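Local coordinates for putative glucarate dehydratase (Pseudomonas fluorescens, PDB 4IT1), which probably catalyses the magnesium-dependent dehydration of D-glucarate to 5-dehydro-4-deoxy-D-glucarate, as a member of the enolase superfamily, at residues A51-I56 with G348-A353; W187-A190 with Q194-V197; G320-T325 with A355-A360; T370-P373 with E379-I382. All coordinates share one frame; numbering follows the deposited sequence.

Contact 1 of 4, residues A51-I56 with G348-A353; sequences ALRSII and GISLMA
R53 and S350 meet where the N-terminal sheet faces the start of helix 348-360. The CB of R53 points from strand 50-60 toward the helix. CG lies anti to the backbone N (chi1 -153°), and the chain then bends at the CB-CG bond (chi2 83°). The R53 side chain also touches I33 and F35 of strand 25-36. NE forms a salt bridge with E69 OE2 on strand 65-70. CZ lies 4.2 Å from S350 OG. NH2 goes furthest and sits 3.3 Å from S350 OG, which lies at the edge of the guanidinium, near its plane. The clear hydrogen bond of S350 OG is to H317 NE2. Beside this polar pair, CG2 of I55 touches CD1 of I349 at 4.0 Å, and the two side chains cross at a slant. The contact joins the N-terminal capping domain to the barrel domain of the mandelate racemase family. E69 links both sides, since its OE1 accepts from the backbone N of S350. The R53 side chain is about 8 Å from that of H342, a predicted active-site residue. The charge of this buried arginine is thus probably balanced by E69, which also ties the strand to the first turn of the helix.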
loop_
_atom_site.group_PDB
_atom_site.type_symbol
_atom_site.label_atom_id
_atom_site.label_comp_id
_atom_site.label_asym_id
_atom_site.label_seq_id
_atom_site.Cartn_x
_atom_site.Cartn_y
_atom_site.Cartn_z
ATOM N N ALA A 51 -2.816 32.941 7.755
ATOM C CA ALA A 51 -3.190 31.550 7.554
ATOM C C ALA A 51 -2.547 30.709 8.650
ATOM O O ALA A 51 -1.429 30.994 9.082
ATOM C CB ALA A 51 -2.764 31.076 6.171
ATOM N N LEU A 52 -3.258 29.680 9.100
ATOM C CA LEU A 52 -2.860 28.900 10.269
ATOM C C LEU A 52 -2.203 27.570 9.903
ATOM O O LEU A 52 -2.302 27.108 8.762
ATOM C CB LEU A 52 -4.074 28.647 11.169
ATOM C CG LEU A 52 -5.058 29.809 11.380
ATOM C CD1 LEU A 52 -6.272 29.362 12.189
ATOM C CD2 LEU A 52 -4.371 31.005 12.027
ATOM N N ARG A 53 -1.541 26.962 10.889
ATOM C CA ARG A 53 -0.770 25.739 10.702
ATOM C C ARG A 53 -0.320 25.268 12.069
ATOM O O ARG A 53 -0.225 26.069 12.992
ATOM C CB ARG A 53 0.463 26.010 9.824
ATOM C CG ARG A 53 0.971 24.810 9.038
ATOM C CD ARG A 53 0.197 24.612 7.739
ATOM N NE ARG A 53 0.496 23.315 7.132
ATOM C CZ ARG A 53 -0.230 22.738 6.178
ATOM N NH1 ARG A 53 -1.317 23.333 5.704
ATOM N NH2 ARG A 53 0.133 21.556 5.701
ATOM N N SER A 54 -0.053 23.975 12.207
ATOM C CA SER A 54 0.481 23.442 13.454
ATOM C C SER A 54 1.773 22.660 13.212
ATOM O O SER A 54 1.898 21.938 12.217
ATOM C CB SER A 54 -0.548 22.562 14.151
ATOM O OG SER A 54 -0.828 21.419 13.370
ATOM N N ILE A 55 2.722 22.820 14.133
ATOM C CA ILE A 55 4.042 22.203 14.039
ATOM C C ILE A 55 4.191 21.169 15.152
ATOM O O ILE A 55 3.949 21.462 16.323
ATOM C CB ILE A 55 5.160 23.261 14.147
ATOM C CG1 ILE A 55 4.852 24.484 13.266
ATOM C CG2 ILE A 55 6.528 22.657 13.826
ATOM C CD1 ILE A 55 4.990 24.264 11.773
ATOM N N ILE A 56 4.577 19.956 14.770
ATOM C CA ILE A 56 4.726 18.846 15.708
ATOM C C ILE A 56 6.207 18.521 15.948
ATOM O O ILE A 56 6.979 18.371 15.003
ATOM C CB ILE A 56 3.987 17.580 15.206
ATOM C CG1 ILE A 56 2.482 17.834 15.045
ATOM C CG2 ILE A 56 4.198 16.412 16.158
ATOM C CD1 ILE A 56 2.086 18.497 13.740
ATOM N N GLY A 348 8.063 24.379 4.897
ATOM C CA GLY A 348 9.102 23.474 4.428
ATOM C C GLY A 348 8.983 22.034 4.878
ATOM O O GLY A 348 9.331 21.125 4.117
ATOM N N ILE A 349 8.510 21.826 6.109
ATOM C CA ILE A 349 8.317 20.478 6.647
ATOM C C ILE A 349 7.379 19.676 5.736
ATOM O O ILE A 349 7.738 18.598 5.244
ATOM C CB ILE A 349 7.769 20.488 8.095
ATOM C CG1 ILE A 349 8.732 21.223 9.037
ATOM C CG2 ILE A 349 7.502 19.064 8.574
ATOM C CD1 ILE A 349 8.285 21.280 10.485
ATOM N N SER A 350 6.187 20.217 5.501
ATOM C CA SER A 350 5.231 19.593 4.593
ATOM C C SER A 350 5.864 19.344 3.227
ATOM O O SER A 350 5.743 18.248 2.668
ATOM C CB SER A 350 3.970 20.454 4.452
ATOM O OG SER A 350 3.144 20.327 5.596
ATOM N N LEU A 351 6.552 20.361 2.710
ATOM C CA LEU A 351 7.164 20.292 1.392
ATOM C C LEU A 351 8.079 19.071 1.275
ATOM O O LEU A 351 8.086 18.403 0.243
ATOM C CB LEU A 351 7.921 21.587 1.078
ATOM C CG LEU A 351 8.499 21.811 -0.329
ATOM C CD1 LEU A 351 7.433 21.767 -1.419
ATOM C CD2 LEU A 351 9.268 23.125 -0.397
ATOM N N MET A 352 8.809 18.762 2.345
ATOM C CA MET A 352 9.764 17.654 2.334
ATOM C C MET A 352 9.122 16.283 2.504
ATOM O O MET A 352 9.528 15.327 1.833
ATOM C CB MET A 352 10.897 17.864 3.354
ATOM C CG MET A 352 11.915 18.915 2.934
ATOM S SD MET A 352 12.651 18.596 1.314
ATOM C CE MET A 352 12.885 20.265 0.728
ATOM N N ALA A 353 8.144 16.182 3.409
ATOM C CA ALA A 353 7.378 14.947 3.580
ATOM C C ALA A 353 6.721 14.586 2.250
ATOM O O ALA A 353 6.830 13.455 1.773
ATOM C CB ALA A 353 6.330 15.110 4.666
#

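Contact 2 of 4, residues W187-A190 with Q194-V197; sequences WGEA and QQIV
NE2 of Q195 donates to OE2 of E189 at 3.1 Å. The bond is fairly straight, with an N-H...O angle of 155°. E189 OE2 uses its anti lone pair, the one facing away from the other carboxylate oxygen, and lies somewhat out of the Q195 amide plane. The carboxylate and amide planes are close to perpendicular, 80° apart. E189 reaches Q195 because its CG sits between the backbone N and the carbonyl carbon (chi1 81°), with the chain extended beyond. CG of E189 also lies alongside the amide, 3.3 Å from Q195 NE2. The other end of the amide is held as well: Q195 OE1 accepts from the backbone N of L191. The two bonds together fix which way round the amide is turned.

Nearer the backbone, CB of Q195 rests 3.7 Å from CA of A190 and 3.5 Å from the carbonyl O of E189. A190 CB meets I196 CD1 at 4.3 Å, the apolar part of the contact. I196 also touches F172 and, on helix 221-234, L231.

The loop 187-190 belongs to the long connection from strand 163-170 of the barrel to helix 193-207. This is a beta-alpha loop that folds back on the first turns of the helix it leads into. The Q195 backbone N is bonded to N192 OD1, from the residue just before the helix. With its backbone N and both ends of its amide engaged, Q195 clips the loop to the helix start. E189 is partly exposed and probably stays charged.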
loop_
_atom_site.group_PDB
_atom_site.type_symbol
_atom_site.label_atom_id
_atom_site.label_comp_id
_atom_site.label_asym_id
_atom_site.label_seq_id
_atom_site.Cartn_x
_atom_site.Cartn_y
_atom_site.Cartn_z
ATOM N N TRP A 187 4.030 41.476 -4.608
ATOM C CA TRP A 187 3.468 40.906 -5.849
ATOM C C TRP A 187 2.607 41.880 -6.664
ATOM O O TRP A 187 2.555 41.791 -7.893
ATOM C CB TRP A 187 2.640 39.639 -5.556
ATOM C CG TRP A 187 3.404 38.493 -4.940
ATOM C CD1 TRP A 187 3.603 38.258 -3.608
ATOM C CD2 TRP A 187 4.056 37.425 -5.637
ATOM N NE1 TRP A 187 4.351 37.117 -3.431
ATOM C CE2 TRP A 187 4.637 36.584 -4.663
ATOM C CE3 TRP A 187 4.219 37.106 -6.997
ATOM C CZ2 TRP A 187 5.368 35.439 -5.002
ATOM C CZ3 TRP A 187 4.935 35.966 -7.332
ATOM C CH2 TRP A 187 5.505 35.147 -6.336
ATOM N N GLY A 188 1.919 42.796 -5.987
ATOM C CA GLY A 188 0.963 43.678 -6.664
ATOM C C GLY A 188 -0.303 42.921 -7.040
ATOM O O GLY A 188 -0.467 41.751 -6.679
ATOM N N GLU A 189 -1.200 43.580 -7.767
ATOM C CA GLU A 189 -2.462 42.960 -8.137
ATOM C C GLU A 189 -2.320 42.092 -9.385
ATOM O O GLU A 189 -1.395 42.269 -10.183
ATOM C CB GLU A 189 -3.581 44.000 -8.293
ATOM C CG GLU A 189 -3.618 44.743 -9.620
ATOM C CD GLU A 189 -4.916 45.505 -9.840
ATOM O OE1 GLU A 189 -5.598 45.840 -8.845
ATOM O OE2 GLU A 189 -5.255 45.779 -11.011
ATOM N N ALA A 190 -3.244 41.147 -9.531
ATOM C CA ALA A 190 -3.259 40.238 -10.663
ATOM C C ALA A 190 -4.703 39.923 -11.036
ATOM O O ALA A 190 -5.329 39.039 -10.454
ATOM C CB ALA A 190 -2.483 38.967 -10.336
ATOM N N GLN A 194 -1.919 40.310 -18.560
ATOM C CA GLN A 194 -0.629 40.972 -18.378
ATOM C C GLN A 194 -0.034 40.737 -16.986
ATOM O O GLN A 194 1.136 40.373 -16.855
ATOM C CB GLN A 194 -0.777 42.468 -18.650
ATOM C CG GLN A 194 0.533 43.225 -18.766
ATOM C CD GLN A 194 0.355 44.591 -19.400
ATOM O OE1 GLN A 194 -0.384 44.747 -20.373
ATOM N NE2 GLN A 194 1.042 45.589 -18.855
ATOM N N GLN A 195 -0.852 40.923 -15.955
ATOM C CA GLN A 195 -0.394 40.827 -14.567
ATOM C C GLN A 195 -0.139 39.382 -14.145
ATOM O O GLN A 195 0.713 39.117 -13.290
ATOM C CB GLN A 195 -1.416 41.473 -13.627
ATOM C CG GLN A 195 -1.629 42.961 -13.857
ATOM C CD GLN A 195 -2.976 43.460 -13.358
ATOM O OE1 GLN A 195 -3.987 42.759 -13.428
ATOM N NE2 GLN A 195 -2.997 44.689 -12.866
ATOM N N ILE A 196 -0.894 38.459 -14.742
ATOM C CA ILE A 196 -0.720 37.023 -14.490
ATOM C C ILE A 196 0.545 36.494 -15.173
ATOM O O ILE A 196 1.358 35.812 -14.538
ATOM C CB ILE A 196 -1.992 36.205 -14.866
ATOM C CG1 ILE A 196 -2.930 36.086 -13.655
ATOM C CG2 ILE A 196 -1.649 34.804 -15.359
ATOM C CD1 ILE A 196 -2.375 35.272 -12.496
ATOM N N VAL A 197 0.707 36.834 -16.455
ATOM C CA VAL A 197 1.920 36.507 -17.217
ATOM C C VAL A 197 3.154 36.959 -16.436
ATOM O O VAL A 197 4.077 36.174 -16.201
ATOM C CB VAL A 197 1.889 37.131 -18.634
ATOM C CG1 VAL A 197 3.278 37.152 -19.264
ATOM C CG2 VAL A 197 0.914 36.376 -19.531
#

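Contact 3 of 4, residues G320-T325 with A355-A360; sequences GGLRDT and AHVAAA
L322 and V357 mark the closest backbone approach, with their CA atoms 5.9 Å apart. G320 and G321 both have positive phi, 111° and 104°, and carry the chain from the short helix 316-319 into helix 322-334. G321 is the N-cap residue. Its carbonyl O takes two bonds from T325, from opposite faces of the carbonyl plane: the backbone N at 3.2 Å and OG1 at 2.7 Å. The hydroxyl is thereby turned back into its own helix, and CG2 of T325 is left to face V357.

Helices 322-334 and 348-360 are successive outer helices of the (beta/alpha)7beta barrel, with strand 338-341 between them in the chain. T325 and A358 both touch M341 of that strand.

V357 carries the contact from its side. Its CG1 stands between the backbone N and the carbonyl carbon (chi1 67°) and meets CD2 of L322 at 3.9 Å. Its CG2, the other branch, meets the carbonyl O of L322 at 3.3 Å and CG2 of T325 at 4.0 Å. The T325 and V357 side chains cross at about a right angle, while L322 comes to V357 at a slant. E137 of helix 128-148 accepts from the backbone N of L322 and of R323 through its two carboxylate oxygens. At the far end, A360 O accepts from N96 of the second subunit.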
loop_
_atom_site.group_PDB
_atom_site.type_symbol
_atom_site.label_atom_id
_atom_site.label_comp_id
_atom_site.label_asym_id
_atom_site.label_seq_id
_atom_site.Cartn_x
_atom_site.Cartn_y
_atom_site.Cartn_z
ATOM N N GLY A 320 -3.946 10.415 4.952
ATOM C CA GLY A 320 -3.566 9.573 6.087
ATOM C C GLY A 320 -2.073 9.326 6.243
ATOM O O GLY A 320 -1.671 8.370 6.894
ATOM N N GLY A 321 -1.248 10.188 5.657
ATOM C CA GLY A 321 0.200 10.040 5.781
ATOM C C GLY A 321 0.918 9.481 4.563
ATOM O O GLY A 321 0.359 9.398 3.464
ATOM N N LEU A 322 2.166 9.076 4.776
ATOM C CA LEU A 322 3.071 8.778 3.672
ATOM C C LEU A 322 2.867 7.385 3.105
ATOM O O LEU A 322 2.841 7.217 1.889
ATOM C CB LEU A 322 4.527 9.015 4.088
ATOM C CG LEU A 322 4.860 10.422 4.610
ATOM C CD1 LEU A 322 6.327 10.521 4.986
ATOM C CD2 LEU A 322 4.503 11.522 3.616
ATOM N N ARG A 323 2.701 6.400 3.979
ATOM C CA ARG A 323 2.477 5.029 3.550
ATOM C C ARG A 323 1.114 4.843 2.887
ATOM O O ARG A 323 0.986 4.053 1.943
ATOM C CB ARG A 323 2.670 4.045 4.705
ATOM C CG ARG A 323 4.137 3.800 5.025
ATOM C CD ARG A 323 4.333 2.784 6.141
ATOM N NE ARG A 323 5.746 2.695 6.508
ATOM C CZ ARG A 323 6.225 2.033 7.560
ATOM N NH1 ARG A 323 5.413 1.381 8.384
ATOM N NH2 ARG A 323 7.530 2.019 7.788
ATOM N N ASP A 324 0.110 5.575 3.376
ATOM C CA ASP A 324 -1.231 5.546 2.789
ATOM C C ASP A 324 -1.216 6.155 1.392
ATOM O O ASP A 324 -1.920 5.690 0.491
ATOM C CB ASP A 324 -2.244 6.282 3.685
ATOM C CG ASP A 324 -2.759 5.421 4.839
ATOM O OD1 ASP A 324 -2.409 4.221 4.928
ATOM O OD2 ASP A 324 -3.531 5.951 5.665
ATOM N N THR A 325 -0.411 7.202 1.226
ATOM C CA THR A 325 -0.190 7.836 -0.073
ATOM C C THR A 325 0.451 6.877 -1.106
ATOM O O THR A 325 0.144 6.949 -2.306
ATOM C CB THR A 325 0.654 9.113 0.086
ATOM O OG1 THR A 325 -0.069 10.063 0.880
ATOM C CG2 THR A 325 0.950 9.744 -1.243
ATOM N N ALA A 355 7.700 15.678 -0.742
ATOM C CA ALA A 355 8.757 15.374 -1.724
ATOM C C ALA A 355 9.303 13.956 -1.578
ATOM O O ALA A 355 9.454 13.245 -2.570
ATOM C CB ALA A 355 9.885 16.395 -1.662
ATOM N N HIS A 356 9.568 13.548 -0.340
ATOM C CA HIS A 356 10.065 12.212 -0.050
ATOM C C HIS A 356 9.136 11.081 -0.480
ATOM O O HIS A 356 9.604 10.086 -1.029
ATOM C CB HIS A 356 10.449 12.075 1.425
ATOM C CG HIS A 356 11.830 12.562 1.730
ATOM N ND1 HIS A 356 12.821 11.736 2.216
ATOM C CD2 HIS A 356 12.394 13.787 1.593
ATOM C CE1 HIS A 356 13.931 12.434 2.380
ATOM N NE2 HIS A 356 13.698 13.680 2.008
ATOM N N VAL A 357 7.835 11.206 -0.216
ATOM C CA VAL A 357 6.902 10.155 -0.638
ATOM C C VAL A 357 6.758 10.217 -2.151
ATOM O O VAL A 357 6.727 9.189 -2.814
ATOM C CB VAL A 357 5.532 10.191 0.103
ATOM C CG1 VAL A 357 4.733 11.434 -0.242
ATOM C CG2 VAL A 357 4.723 8.938 -0.194
ATOM N N ALA A 358 6.714 11.434 -2.685
ATOM C CA ALA A 358 6.744 11.652 -4.124
ATOM C C ALA A 358 7.966 10.990 -4.779
ATOM O O ALA A 358 7.916 10.597 -5.949
ATOM C CB ALA A 358 6.729 13.143 -4.419
ATOM N N ALA A 359 9.048 10.867 -4.007
ATOM C CA ALA A 359 10.317 10.348 -4.503
ATOM C C ALA A 359 10.348 8.831 -4.484
ATOM O O ALA A 359 11.078 8.218 -5.260
ATOM C CB ALA A 359 11.481 10.913 -3.697
ATOM N N ALA A 360 9.557 8.228 -3.598
ATOM C CA ALA A 360 9.510 6.769 -3.496
ATOM C C ALA A 360 8.477 6.107 -4.409
ATOM O O ALA A 360 8.396 4.871 -4.459
ATOM C CB ALA A 360 9.306 6.333 -2.052
#

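Contact 4 of 4, residues T370-P373 with E379-I382; sequences THYP and EEVI
Y372 and E380 face each other across the long loop that runs from helix 348-360 to strand 393-395 of the (beta/alpha)7beta barrel.

Hydrogen bonding comes first. Y372 OH donates to E380 OE1 at 2.6 Å, a short bond between two buried groups. The phenol comes from above the carboxylate plane, 45° out of it. Seen from the ring, OE1 lies at the edge, near the ring plane, 3.3 Å from CE1 of Y372. The ring and carboxylate planes are 54° apart. The other bonds hold both groups in place. Y372 OH also accepts from the backbone N of L387. E380 OE1 accepts a second hydrogen bond, from the backbone N of G348, at the start of helix 348-360. The helix end would probably stabilise negative charge on the carboxylate, as would the phenol. On the tyrosine side, a weak bond of 3.5 Å runs from Y372 N to T370 OG1, whose other partner is H346 NE2.

Packing supports this polar centre. Y372 and T370 both touch L351 on the same helix, and E380 lies on L347 just before it. The loop thus closes over the first turns of helix 348-360. The Y372 side chain is about 12 Å from that of H342, a predicted active-site residue.

The E380 chain bends at CB-CG (chi2 -76°). This brings the carboxylate back toward the chain, where OE2 accepts from the backbone N of the next residue, V381, at 3.1 Å.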
loop_
_atom_site.group_PDB
_atom_site.type_symbol
_atom_site.label_atom_id
_atom_site.label_comp_id
_atom_site.label_asym_id
_atom_site.label_seq_id
_atom_site.Cartn_x
_atom_site.Cartn_y
_atom_site.Cartn_z
ATOM N N THR A 370 2.444 23.030 -5.158
ATOM C CA THR A 370 2.949 23.694 -3.955
ATOM C C THR A 370 2.559 25.172 -3.888
ATOM O O THR A 370 2.341 25.827 -4.917
ATOM C CB THR A 370 4.479 23.519 -3.797
ATOM O OG1 THR A 370 4.858 23.797 -2.442
ATOM C CG2 THR A 370 5.255 24.440 -4.755
ATOM N N HIS A 371 2.461 25.681 -2.662
ATOM C CA HIS A 371 2.107 27.078 -2.417
ATOM C C HIS A 371 3.355 27.907 -2.094
ATOM O O HIS A 371 3.297 29.135 -2.038
ATOM C CB HIS A 371 1.100 27.169 -1.260
ATOM C CG HIS A 371 -0.334 27.123 -1.692
ATOM N ND1 HIS A 371 -0.835 26.147 -2.525
ATOM C CD2 HIS A 371 -1.380 27.927 -1.387
ATOM C CE1 HIS A 371 -2.122 26.359 -2.727
ATOM N NE2 HIS A 371 -2.479 27.432 -2.046
ATOM N N TYR A 372 4.473 27.204 -1.919
ATOM C CA TYR A 372 5.730 27.724 -1.354
ATOM C C TYR A 372 6.238 29.083 -1.849
ATOM O O TYR A 372 6.719 29.871 -1.040
ATOM C CB TYR A 372 6.824 26.670 -1.485
ATOM C CG TYR A 372 7.791 26.633 -0.330
ATOM C CD1 TYR A 372 7.367 26.273 0.955
ATOM C CD2 TYR A 372 9.142 26.927 -0.524
ATOM C CE1 TYR A 372 8.261 26.228 2.014
ATOM C CE2 TYR A 372 10.045 26.880 0.526
ATOM C CZ TYR A 372 9.605 26.534 1.789
ATOM O OH TYR A 372 10.514 26.490 2.822
ATOM N N PRO A 373 6.147 29.361 -3.168
ATOM C CA PRO A 373 6.428 30.714 -3.658
ATOM C C PRO A 373 5.681 31.856 -2.949
ATOM O O PRO A 373 6.137 33.008 -2.991
ATOM C CB PRO A 373 5.993 30.662 -5.137
ATOM C CG PRO A 373 5.784 29.223 -5.467
ATOM C CD PRO A 373 6.157 28.389 -4.275
ATOM N N GLU A 379 9.430 34.060 7.035
ATOM C CA GLU A 379 8.462 33.346 7.870
ATOM C C GLU A 379 8.470 31.829 7.709
ATOM O O GLU A 379 7.484 31.229 7.272
ATOM C CB GLU A 379 7.055 33.932 7.691
ATOM C CG GLU A 379 6.902 35.317 8.314
ATOM C CD GLU A 379 5.482 35.852 8.286
ATOM O OE1 GLU A 379 4.660 35.349 7.493
ATOM O OE2 GLU A 379 5.192 36.792 9.058
ATOM N N GLU A 380 9.598 31.225 8.080
ATOM C CA GLU A 380 9.745 29.772 8.160
ATOM C C GLU A 380 10.055 29.365 9.596
ATOM O O GLU A 380 10.433 30.206 10.407
ATOM C CB GLU A 380 10.870 29.295 7.236
ATOM C CG GLU A 380 10.403 28.684 5.923
ATOM C CD GLU A 380 9.851 27.268 6.071
ATOM O OE1 GLU A 380 9.300 26.751 5.077
ATOM O OE2 GLU A 380 9.962 26.663 7.163
ATOM N N VAL A 381 9.896 28.083 9.910
ATOM C CA VAL A 381 10.248 27.574 11.241
ATOM C C VAL A 381 11.484 26.670 11.212
ATOM O O VAL A 381 11.756 25.929 12.167
ATOM C CB VAL A 381 9.075 26.829 11.918
ATOM C CG1 VAL A 381 7.922 27.785 12.187
ATOM C CG2 VAL A 381 8.625 25.637 11.080
ATOM N N ILE A 382 12.227 26.736 10.109
ATOM C CA ILE A 382 13.429 25.915 9.942
ATOM C C ILE A 382 14.692 26.762 9.775
ATOM O O ILE A 382 14.644 27.868 9.221
ATOM C CB ILE A 382 13.297 24.905 8.773
ATOM C CG1 ILE A 382 12.910 25.619 7.474
ATOM C CG2 ILE A 382 12.301 23.804 9.123
ATOM C CD1 ILE A 382 13.011 24.760 6.237
#

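Overall arrangement
Contacts 1, 3 and 4 gather around helix 348-360. Contact 1 uses its first turns and contact 3 its last, with centres about 15 Å apart. Contact 4 lies about 8 Å from contact 1, centre to centre, and its E380 reaches G348. Along the chain contacts 1 and 3 interlock, because their segments alternate, while contact 4 follows both. Contact 2 lies within the span of contact 1, and its centre is about 34 Å from that of contact 3. It meets contact 4 where W187 packs on P373. Contact 1 joins the N-terminal domain to the barrel, contacts 3 and 4 join barrel parts around helix 348-360, and contact 2 is local to the loop before helix 193-207.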